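Local coordinates for putative peptidyl-arginine deiminase family protein (Campylobacter jejuni subsp. jejuni serotype O:2, PDB 6B10), which probably hydrolyses agmatine to N-carbamoylputrescine and ammonia, an agmatine deiminase step in polyamine biosynthesis, at residues Gly187-Ile199 with His232-Thr246. Residues are numbered along the deposited sequence; the frame is centred on the assembly and turned at random.
Sequences GLKQIIWLENGFI and HYLPLQKMKEELKKT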
ATOM      1  N   GLY A 187       8.125   5.738 -16.059  1.00 25.84           N
ATOM      2  CA  GLY A 187       8.429   7.072 -16.572  1.00 26.19           C
ATOM      3  C   GLY A 187       9.087   7.979 -15.549  1.00 25.58           C
ATOM      4  O   GLY A 187       8.776   9.160 -15.451  1.00 25.39           O
ATOM      5  N   LEU A 188      10.013   7.427 -14.789  1.00 26.15           N
ATOM      6  CA  LEU A 188      10.595   8.144 -13.655  1.00 26.76           C
ATOM      7  C   LEU A 188      11.840   8.932 -14.045  1.00 28.28           C
ATOM      8  O   LEU A 188      12.555   8.549 -14.960  1.00 29.02           O
ATOM      9  CB  LEU A 188      10.948   7.150 -12.549  1.00 25.60           C
ATOM     10  CG  LEU A 188       9.794   6.276 -12.071  1.00 24.93           C
ATOM     11  CD1 LEU A 188      10.309   5.125 -11.227  1.00 25.10           C
ATOM     12  CD2 LEU A 188       8.797   7.110 -11.290  1.00 25.15           C
ATOM     13  N   LYS A 189      12.086  10.033 -13.341  1.00 30.04           N
ATOM     14  CA  LYS A 189      13.355  10.741 -13.452  1.00 32.32           C
ATOM     15  C   LYS A 189      14.309  10.378 -12.310  1.00 31.65           C
ATOM     16  O   LYS A 189      15.507  10.581 -12.435  1.00 31.72           O
ATOM     17  CB  LYS A 189      13.143  12.256 -13.529  1.00 35.05           C
ATOM     18  CG  LYS A 189      12.685  12.931 -12.246  1.00 38.09           C
ATOM     19  CD  LYS A 189      12.140  14.315 -12.566  1.00 41.49           C
ATOM     20  CE  LYS A 189      11.793  15.102 -11.314  1.00 43.92           C
ATOM     21  NZ  LYS A 189      10.898  16.249 -11.642  1.00 46.07           N
ATOM     22  N   GLN A 190      13.792   9.816 -11.217  1.00 30.49           N
ATOM     23  CA  GLN A 190      14.615   9.542 -10.045  1.00 30.23           C
ATOM     24  C   GLN A 190      14.065   8.397  -9.195  1.00 29.91           C
ATOM     25  O   GLN A 190      12.855   8.293  -8.983  1.00 30.65           O
ATOM     26  CB  GLN A 190      14.726  10.810  -9.193  1.00 30.78           C
ATOM     27  CG  GLN A 190      15.435  10.626  -7.861  1.00 32.26           C
ATOM     28  CD  GLN A 190      15.576  11.927  -7.078  1.00 34.39           C
ATOM     29  OE1 GLN A 190      14.955  12.943  -7.400  1.00 35.38           O
ATOM     30  NE2 GLN A 190      16.390  11.895  -6.038  1.00 35.12           N
ATOM     31  N   ILE A 191      14.965   7.550  -8.707  1.00 29.15           N
ATOM     32  CA  ILE A 191      14.633   6.543  -7.704  1.00 28.12           C
ATOM     33  C   ILE A 191      15.508   6.749  -6.481  1.00 28.39           C
ATOM     34  O   ILE A 191      16.732   6.807  -6.586  1.00 29.78           O
ATOM     35  CB  ILE A 191      14.843   5.108  -8.218  1.00 27.73           C
ATOM     36  CG1 ILE A 191      13.890   4.828  -9.385  1.00 28.49           C
ATOM     37  CG2 ILE A 191      14.622   4.109  -7.090  1.00 27.05           C
ATOM     38  CD1 ILE A 191      14.074   3.478 -10.041  1.00 28.77           C
ATOM     39  N   ILE A 192      14.866   6.855  -5.324  1.00 28.15           N
ATOM     40  CA  ILE A 192      15.552   6.936  -4.046  1.00 28.76           C
ATOM     41  C   ILE A 192      15.608   5.522  -3.476  1.00 28.75           C
ATOM     42  O   ILE A 192      14.574   4.936  -3.127  1.00 28.07           O
ATOM     43  CB  ILE A 192      14.823   7.888  -3.086  1.00 29.27           C
ATOM     44  CG1 ILE A 192      14.828   9.301  -3.668  1.00 30.00           C
ATOM     45  CG2 ILE A 192      15.480   7.891  -1.715  1.00 30.52           C
ATOM     46  CD1 ILE A 192      13.830  10.238  -3.034  1.00 30.35           C
ATOM     47  N   TRP A 193      16.819   4.976  -3.423  1.00 28.12           N
ATOM     48  CA  TRP A 193      17.065   3.645  -2.904  1.00 29.20           C
ATOM     49  C   TRP A 193      17.475   3.749  -1.445  1.00 30.75           C
ATOM     50  O   TRP A 193      18.585   4.177  -1.148  1.00 32.96           O
ATOM     51  CB  TRP A 193      18.193   2.981  -3.696  1.00 29.21           C
ATOM     52  CG  TRP A 193      17.858   2.655  -5.122  1.00 28.46           C
ATOM     53  CD1 TRP A 193      18.034   3.458  -6.220  1.00 28.30           C
ATOM     54  CD2 TRP A 193      17.313   1.425  -5.608  1.00 28.13           C
ATOM     55  NE1 TRP A 193      17.618   2.797  -7.361  1.00 28.09           N
ATOM     56  CE2 TRP A 193      17.171   1.550  -7.008  1.00 28.03           C
ATOM     57  CE3 TRP A 193      16.931   0.229  -4.994  1.00 29.46           C
ATOM     58  CZ2 TRP A 193      16.664   0.521  -7.800  1.00 29.02           C
ATOM     59  CZ3 TRP A 193      16.420  -0.792  -5.780  1.00 29.62           C
ATOM     60  CH2 TRP A 193      16.294  -0.639  -7.170  1.00 29.68           C
ATOM     61  N   LEU A 194      16.586   3.369  -0.531  1.00 32.12           N
ATOM     62  CA  LEU A 194      16.897   3.429   0.898  1.00 34.15           C
ATOM     63  C   LEU A 194      17.605   2.165   1.385  1.00 35.70           C
ATOM     64  O   LEU A 194      17.080   1.061   1.246  1.00 36.43           O
ATOM     65  CB  LEU A 194      15.635   3.644   1.733  1.00 34.11           C
ATOM     66  CG  LEU A 194      15.001   5.030   1.743  1.00 34.25           C
ATOM     67  CD1 LEU A 194      13.825   5.002   2.703  1.00 35.11           C
ATOM     68  CD2 LEU A 194      15.981   6.123   2.146  1.00 34.56           C
ATOM     69  N   GLU A 195      18.782   2.349   1.977  1.00 38.03           N
ATOM     70  CA  GLU A 195      19.589   1.244   2.498  1.00 40.32           C
ATOM     71  C   GLU A 195      19.136   0.823   3.892  1.00 39.69           C
ATOM     72  O   GLU A 195      19.057  -0.371   4.188  1.00 40.14           O
ATOM     73  CB  GLU A 195      21.067   1.641   2.564  1.00 42.62           C
ATOM     74  CG  GLU A 195      21.683   2.064   1.237  1.00 45.97           C
ATOM     75  CD  GLU A 195      21.746   0.935   0.225  1.00 49.08           C
ATOM     76  OE1 GLU A 195      22.043  -0.210   0.626  1.00 51.73           O
ATOM     77  OE2 GLU A 195      21.498   1.195  -0.975  1.00 50.64           O
ATOM     78  N   ASN A 196      18.828   1.808   4.735  1.00 38.94           N
ATOM     79  CA  ASN A 196      18.630   1.579   6.169  1.00 38.28           C
ATOM     80  C   ASN A 196      17.187   1.500   6.637  1.00 39.84           C
ATOM     81  O   ASN A 196      16.258   1.917   5.941  1.00 38.12           O
ATOM     82  CB  ASN A 196      19.330   2.683   6.959  1.00 38.67           C
ATOM     83  CG  ASN A 196      20.837   2.606   6.849  1.00 38.71           C
ATOM     84  OD1 ASN A 196      21.458   1.718   7.425  1.00 38.69           O
ATOM     85  ND2 ASN A 196      21.434   3.536   6.119  1.00 39.71           N
ATOM     86  N   GLY A 197      17.033   0.968   7.847  1.00 41.84           N
ATOM     87  CA  GLY A 197      15.766   0.920   8.551  1.00 43.66           C
ATOM     88  C   GLY A 197      15.012  -0.352   8.262  1.00 46.36           C
ATOM     89  O   GLY A 197      15.199  -0.968   7.213  1.00 50.03           O
ATOM     90  N   PHE A 198      14.160  -0.751   9.197  1.00 48.88           N
ATOM     91  CA  PHE A 198      13.167  -1.798   8.932  1.00 52.56           C
ATOM     92  C   PHE A 198      12.118  -1.877  10.049  1.00 52.69           C
ATOM     93  O   PHE A 198      12.207  -1.150  11.040  1.00 50.05           O
ATOM     94  CB  PHE A 198      13.835  -3.160   8.684  1.00 53.71           C
ATOM     95  CG  PHE A 198      14.894  -3.509   9.679  1.00 54.39           C
ATOM     96  CD1 PHE A 198      14.559  -4.135  10.871  1.00 56.10           C
ATOM     97  CD2 PHE A 198      16.224  -3.227   9.419  1.00 54.11           C
ATOM     98  CE1 PHE A 198      15.537  -4.468  11.789  1.00 57.80           C
ATOM     99  CE2 PHE A 198      17.205  -3.555  10.331  1.00 56.14           C
ATOM    100  CZ  PHE A 198      16.863  -4.178  11.518  1.00 57.72           C
ATOM    101  N   ILE A 199      11.114  -2.731   9.850  1.00 52.93           N
ATOM    102  CA  ILE A 199      10.060  -2.989  10.835  1.00 54.97           C
ATOM    103  C   ILE A 199       9.513  -4.396  10.609  1.00 54.56           C
ATOM    104  O   ILE A 199       9.954  -5.350  11.245  1.00 56.15           O
ATOM    105  CB  ILE A 199       8.909  -1.946  10.746  1.00 55.50           C
ATOM    106  CG1 ILE A 199       9.218  -0.717  11.613  1.00 54.73           C
ATOM    107  CG2 ILE A 199       7.582  -2.526  11.232  1.00 55.11           C
ATOM    108  CD1 ILE A 199       8.685   0.579  11.049  1.00 54.83           C
ATOM    109  N   HIS A 232      14.992  -1.054  16.917  1.00 42.98           N
ATOM    110  CA  HIS A 232      14.691  -0.189  15.777  1.00 40.95           C
ATOM    111  C   HIS A 232      15.414   1.152  15.803  1.00 39.71           C
ATOM    112  O   HIS A 232      15.440   1.843  14.788  1.00 38.95           O
ATOM    113  CB  HIS A 232      13.190   0.089  15.711  1.00 40.60           C
ATOM    114  CG  HIS A 232      12.365  -1.116  15.407  1.00 39.61           C
ATOM    115  ND1 HIS A 232      11.657  -1.795  16.371  1.00 39.46           N
ATOM    116  CD2 HIS A 232      12.125  -1.759  14.240  1.00 39.82           C
ATOM    117  CE1 HIS A 232      11.011  -2.803  15.811  1.00 39.11           C
ATOM    118  NE2 HIS A 232      11.279  -2.803  14.518  1.00 38.81           N
ATOM    119  N   TYR A 233      15.990   1.532  16.941  1.00 39.07           N
ATOM    120  CA  TYR A 233      16.516   2.890  17.104  1.00 39.94           C
ATOM    121  C   TYR A 233      17.541   3.292  16.042  1.00 40.90           C
ATOM    122  O   TYR A 233      17.358   4.300  15.357  1.00 41.63           O
ATOM    123  CB  TYR A 233      17.124   3.096  18.499  1.00 40.14           C
ATOM    124  CG  TYR A 233      17.614   4.508  18.706  1.00 40.22           C
ATOM    125  CD1 TYR A 233      16.734   5.520  19.069  1.00 40.67           C
ATOM    126  CD2 TYR A 233      18.953   4.844  18.505  1.00 40.99           C
ATOM    127  CE1 TYR A 233      17.171   6.822  19.244  1.00 41.77           C
ATOM    128  CE2 TYR A 233      19.402   6.144  18.680  1.00 41.62           C
ATOM    129  CZ  TYR A 233      18.508   7.129  19.047  1.00 43.43           C
ATOM    130  OH  TYR A 233      18.942   8.424  19.219  1.00 45.55           O
ATOM    131  N   LEU A 234      18.617   2.516  15.920  1.00 40.90           N
ATOM    132  CA  LEU A 234      19.731   2.878  15.030  1.00 41.20           C
ATOM    133  C   LEU A 234      19.433   2.698  13.534  1.00 38.01           C
ATOM    134  O   LEU A 234      19.807   3.560  12.738  1.00 37.98           O
ATOM    135  CB  LEU A 234      21.017   2.126  15.418  1.00 43.59           C
ATOM    136  CG  LEU A 234      21.631   2.498  16.777  1.00 46.13           C
ATOM    137  CD1 LEU A 234      22.766   1.545  17.128  1.00 46.95           C
ATOM    138  CD2 LEU A 234      22.121   3.944  16.807  1.00 46.63           C
ATOM    139  N   PRO A 235      18.779   1.584  13.145  1.00 34.96           N
ATOM    140  CA  PRO A 235      18.338   1.452  11.758  1.00 34.29           C
ATOM    141  C   PRO A 235      17.466   2.618  11.297  1.00 33.73           C
ATOM    142  O   PRO A 235      17.678   3.145  10.205  1.00 34.07           O
ATOM    143  CB  PRO A 235      17.525   0.160  11.770  1.00 35.09           C
ATOM    144  CG  PRO A 235      18.107  -0.638  12.878  1.00 35.74           C
ATOM    145  CD  PRO A 235      18.548   0.349  13.914  1.00 35.60           C
ATOM    146  N   LEU A 236      16.507   3.019  12.129  1.00 33.08           N
ATOM    147  CA  LEU A 236      15.629   4.135  11.795  1.00 33.23           C
ATOM    148  C   LEU A 236      16.336   5.482  11.891  1.00 34.53           C
ATOM    149  O   LEU A 236      16.032   6.391  11.117  1.00 33.60           O
ATOM    150  CB  LEU A 236      14.356   4.117  12.652  1.00 31.79           C
ATOM    151  CG  LEU A 236      13.430   2.929  12.356  1.00 31.50           C
ATOM    152  CD1 LEU A 236      12.212   2.959  13.261  1.00 31.69           C
ATOM    153  CD2 LEU A 236      13.005   2.897  10.893  1.00 31.04           C
ATOM    154  N   GLN A 237      17.283   5.617  12.817  1.00 35.76           N
ATOM    155  CA  GLN A 237      18.103   6.831  12.854  1.00 37.87           C
ATOM    156  C   GLN A 237      18.951   6.957  11.589  1.00 36.88           C
ATOM    157  O   GLN A 237      19.075   8.046  11.036  1.00 36.11           O
ATOM    158  CB  GLN A 237      18.979   6.890  14.108  1.00 39.37           C
ATOM    159  CG  GLN A 237      18.224   7.326  15.360  1.00 42.16           C
ATOM    160  CD  GLN A 237      17.758   8.779  15.312  1.00 43.77           C
ATOM    161  OE1 GLN A 237      18.431   9.643  14.754  1.00 45.40           O
ATOM    162  NE2 GLN A 237      16.600   9.052  15.909  1.00 45.82           N
ATOM    163  N   LYS A 238      19.514   5.844  11.123  1.00 37.05           N
ATOM    164  CA  LYS A 238      20.280   5.843   9.871  1.00 38.51           C
ATOM    165  C   LYS A 238      19.389   6.136   8.654  1.00 36.75           C
ATOM    166  O   LYS A 238      19.766   6.904   7.767  1.00 36.10           O
ATOM    167  CB  LYS A 238      20.998   4.508   9.674  1.00 40.66           C
ATOM    168  CG  LYS A 238      22.193   4.289  10.587  1.00 42.67           C
ATOM    169  CD  LYS A 238      22.766   2.896  10.378  1.00 44.65           C
ATOM    170  CE  LYS A 238      23.747   2.514  11.473  1.00 47.00           C
ATOM    171  NZ  LYS A 238      24.048   1.058  11.430  1.00 48.38           N
ATOM    172  N   MET A 239      18.210   5.523   8.617  1.00 35.23           N
ATOM    173  CA  MET A 239      17.231   5.824   7.574  1.00 33.58           C
ATOM    174  C   MET A 239      16.891   7.315   7.568  1.00 33.32           C
ATOM    175  O   MET A 239      16.782   7.923   6.505  1.00 33.62           O
ATOM    176  CB  MET A 239      15.959   4.995   7.761  1.00 32.43           C
ATOM    177  CG  MET A 239      15.025   5.022   6.556  1.00 31.33           C
ATOM    178  SD  MET A 239      13.494   4.117   6.846  1.00 30.08           S
ATOM    179  CE  MET A 239      12.657   5.241   7.960  1.00 30.82           C
ATOM    180  N   LYS A 240      16.728   7.900   8.751  1.00 33.91           N
ATOM    181  CA  LYS A 240      16.448   9.331   8.859  1.00 34.86           C
ATOM    182  C   LYS A 240      17.533  10.158   8.170  1.00 35.54           C
ATOM    183  O   LYS A 240      17.231  11.068   7.391  1.00 35.41           O
ATOM    184  CB  LYS A 240      16.309   9.755  10.326  1.00 34.91           C
ATOM    185  CG  LYS A 240      15.920  11.214  10.518  1.00 35.88           C
ATOM    186  CD  LYS A 240      15.922  11.607  11.990  1.00 37.66           C
ATOM    187  CE  LYS A 240      15.731  13.106  12.173  1.00 38.79           C
ATOM    188  NZ  LYS A 240      15.153  13.438  13.513  1.00 40.08           N
ATOM    189  N   GLU A 241      18.793   9.835   8.458  1.00 36.62           N
ATOM    190  CA  GLU A 241      19.927  10.555   7.869  1.00 36.41           C
ATOM    191  C   GLU A 241      19.936  10.467   6.346  1.00 34.58           C
ATOM    192  O   GLU A 241      20.154  11.475   5.672  1.00 34.11           O
ATOM    193  CB  GLU A 241      21.257  10.045   8.445  1.00 38.49           C
ATOM    194  CG  GLU A 241      21.478  10.398   9.913  1.00 39.66           C
ATOM    195  CD  GLU A 241      21.388  11.890  10.179  1.00 41.30           C
ATOM    196  OE1 GLU A 241      21.827  12.673   9.312  1.00 43.47           O
ATOM    197  OE2 GLU A 241      20.871  12.285  11.249  1.00 43.50           O
ATOM    198  N   GLU A 242      19.700   9.266   5.812  1.00 32.51           N
ATOM    199  CA  GLU A 242      19.522   9.077   4.371  1.00 31.57           C
ATOM    200  C   GLU A 242      18.445  10.000   3.808  1.00 30.83           C
ATOM    201  O   GLU A 242      18.651  10.675   2.800  1.00 30.06           O
ATOM    202  CB  GLU A 242      19.107   7.641   4.065  1.00 32.03           C
ATOM    203  CG  GLU A 242      20.230   6.708   3.695  1.00 31.70           C
ATOM    204  CD  GLU A 242      19.714   5.312   3.455  1.00 31.39           C
ATOM    205  OE1 GLU A 242      19.661   4.884   2.285  1.00 31.72           O
ATOM    206  OE2 GLU A 242      19.329   4.650   4.439  1.00 31.30           O
ATOM    207  N   LEU A 243      17.291  10.025   4.468  1.00 30.35           N
ATOM    208  CA  LEU A 243      16.166  10.823   3.995  1.00 29.80           C
ATOM    209  C   LEU A 243      16.454  12.317   4.071  1.00 31.08           C
ATOM    210  O   LEU A 243      15.927  13.086   3.270  1.00 30.81           O
ATOM    211  CB  LEU A 243      14.891  10.470   4.768  1.00 29.21           C
ATOM    212  CG  LEU A 243      14.305   9.080   4.457  1.00 28.32           C
ATOM    213  CD1 LEU A 243      13.144   8.764   5.381  1.00 27.69           C
ATOM    214  CD2 LEU A 243      13.862   8.981   3.011  1.00 28.25           C
ATOM    215  N   LYS A 244      17.301  12.725   5.012  1.00 32.93           N
ATOM    216  CA  LYS A 244      17.712  14.128   5.101  1.00 36.17           C
ATOM    217  C   LYS A 244      18.537  14.575   3.896  1.00 36.31           C
ATOM    218  O   LYS A 244      18.547  15.757   3.568  1.00 36.95           O
ATOM    219  CB  LYS A 244      18.460  14.404   6.415  1.00 36.54           C
ATOM    220  CG  LYS A 244      17.516  14.570   7.593  1.00 37.57           C
ATOM    221  CD  LYS A 244      18.165  14.214   8.917  1.00 39.38           C
ATOM    222  CE  LYS A 244      19.225  15.222   9.312  1.00 40.41           C
ATOM    223  NZ  LYS A 244      19.620  15.024  10.732  1.00 42.13           N
ATOM    224  N   LYS A 245      19.207  13.635   3.234  1.00 37.90           N
ATOM    225  CA  LYS A 245      19.990  13.945   2.023  1.00 38.94           C
ATOM    226  C   LYS A 245      19.143  14.181   0.774  1.00 36.59           C
ATOM    227  O   LYS A 245      19.631  14.772  -0.185  1.00 35.85           O
ATOM    228  CB  LYS A 245      21.009  12.834   1.718  1.00 41.54           C
ATOM    229  CG  LYS A 245      22.354  12.985   2.415  1.00 44.21           C
ATOM    230  CD  LYS A 245      22.395  12.303   3.770  1.00 46.67           C
ATOM    231  CE  LYS A 245      23.831  12.109   4.239  1.00 49.21           C
ATOM    232  NZ  LYS A 245      23.915  11.245   5.449  1.00 50.59           N
ATOM    233  N   THR A 246      17.888  13.727   0.774  1.00 33.64           N
ATOM    234  CA  THR A 246      17.036  13.819  -0.419  1.00 31.42           C
ATOM    235  C   THR A 246      16.537  15.239  -0.703  1.00 30.44           C
ATOM    236  O   THR A 246      16.187  15.556  -1.836  1.00 30.82           O
ATOM    237  CB  THR A 246      15.796  12.905  -0.312  1.00 31.19           C
ATOM    238  OG1 THR A 246      14.990  13.310   0.802  1.00 29.19           O
ATOM    239  CG2 THR A 246      16.198  11.443  -0.150  1.00 31.32           C
TER
HETATM  240  O   HOH W   1      19.436   6.840   0.161  1.00 48.57           O
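The carboxylate of Glu242 grips the backbone just past strand 190-194. Glu242 OE1 takes the Glu195 amide N at 2.7 Å in a nearly straight bond (177°), while Glu242 OE2 accepts the Asn196 N at 2.9 Å, each oxygen using its syn lone pair. Asn196 ND2 adds a second bond to Glu242 OE2, also 2.9 Å, arriving from above the carboxylate plane with the amide turned almost perpendicular to it. A water bridges OE1 to Trp193 O, so four donors hold the carboxylate and limit its rotation; the Glu195 carboxylate turns away to Ser161. In the pentein fold, as expected of this deiminase family, helix 233-244 packs nearly antiparallel (158°) to strand 190-194, which pairs with strand 156-160. Apolar contacts line the same interface: Leu194 CD2 meets Leu243 CD2 at 3.7 Å, Leu194 CD1 lies 4.0 Å from Met239 CG, and Ile192 CD1 touches Thr246 CG2. With chi1 at -167°, Met239 swings CG to 3.4 Å from Asn196 O. Gly197, whose positive phi favours glycine, brings CA 3.7 Å from Pro235 CB, near Leu236 CD2 and Met239 CB. Farther along, the Phe198 ring leans obliquely on Pro235 CG, and Phe198 O approaches the His232 ring edge, 3.3 Å from His232 CD2; His232 ND1 is hydrogen-bonded to Asp230 OD1.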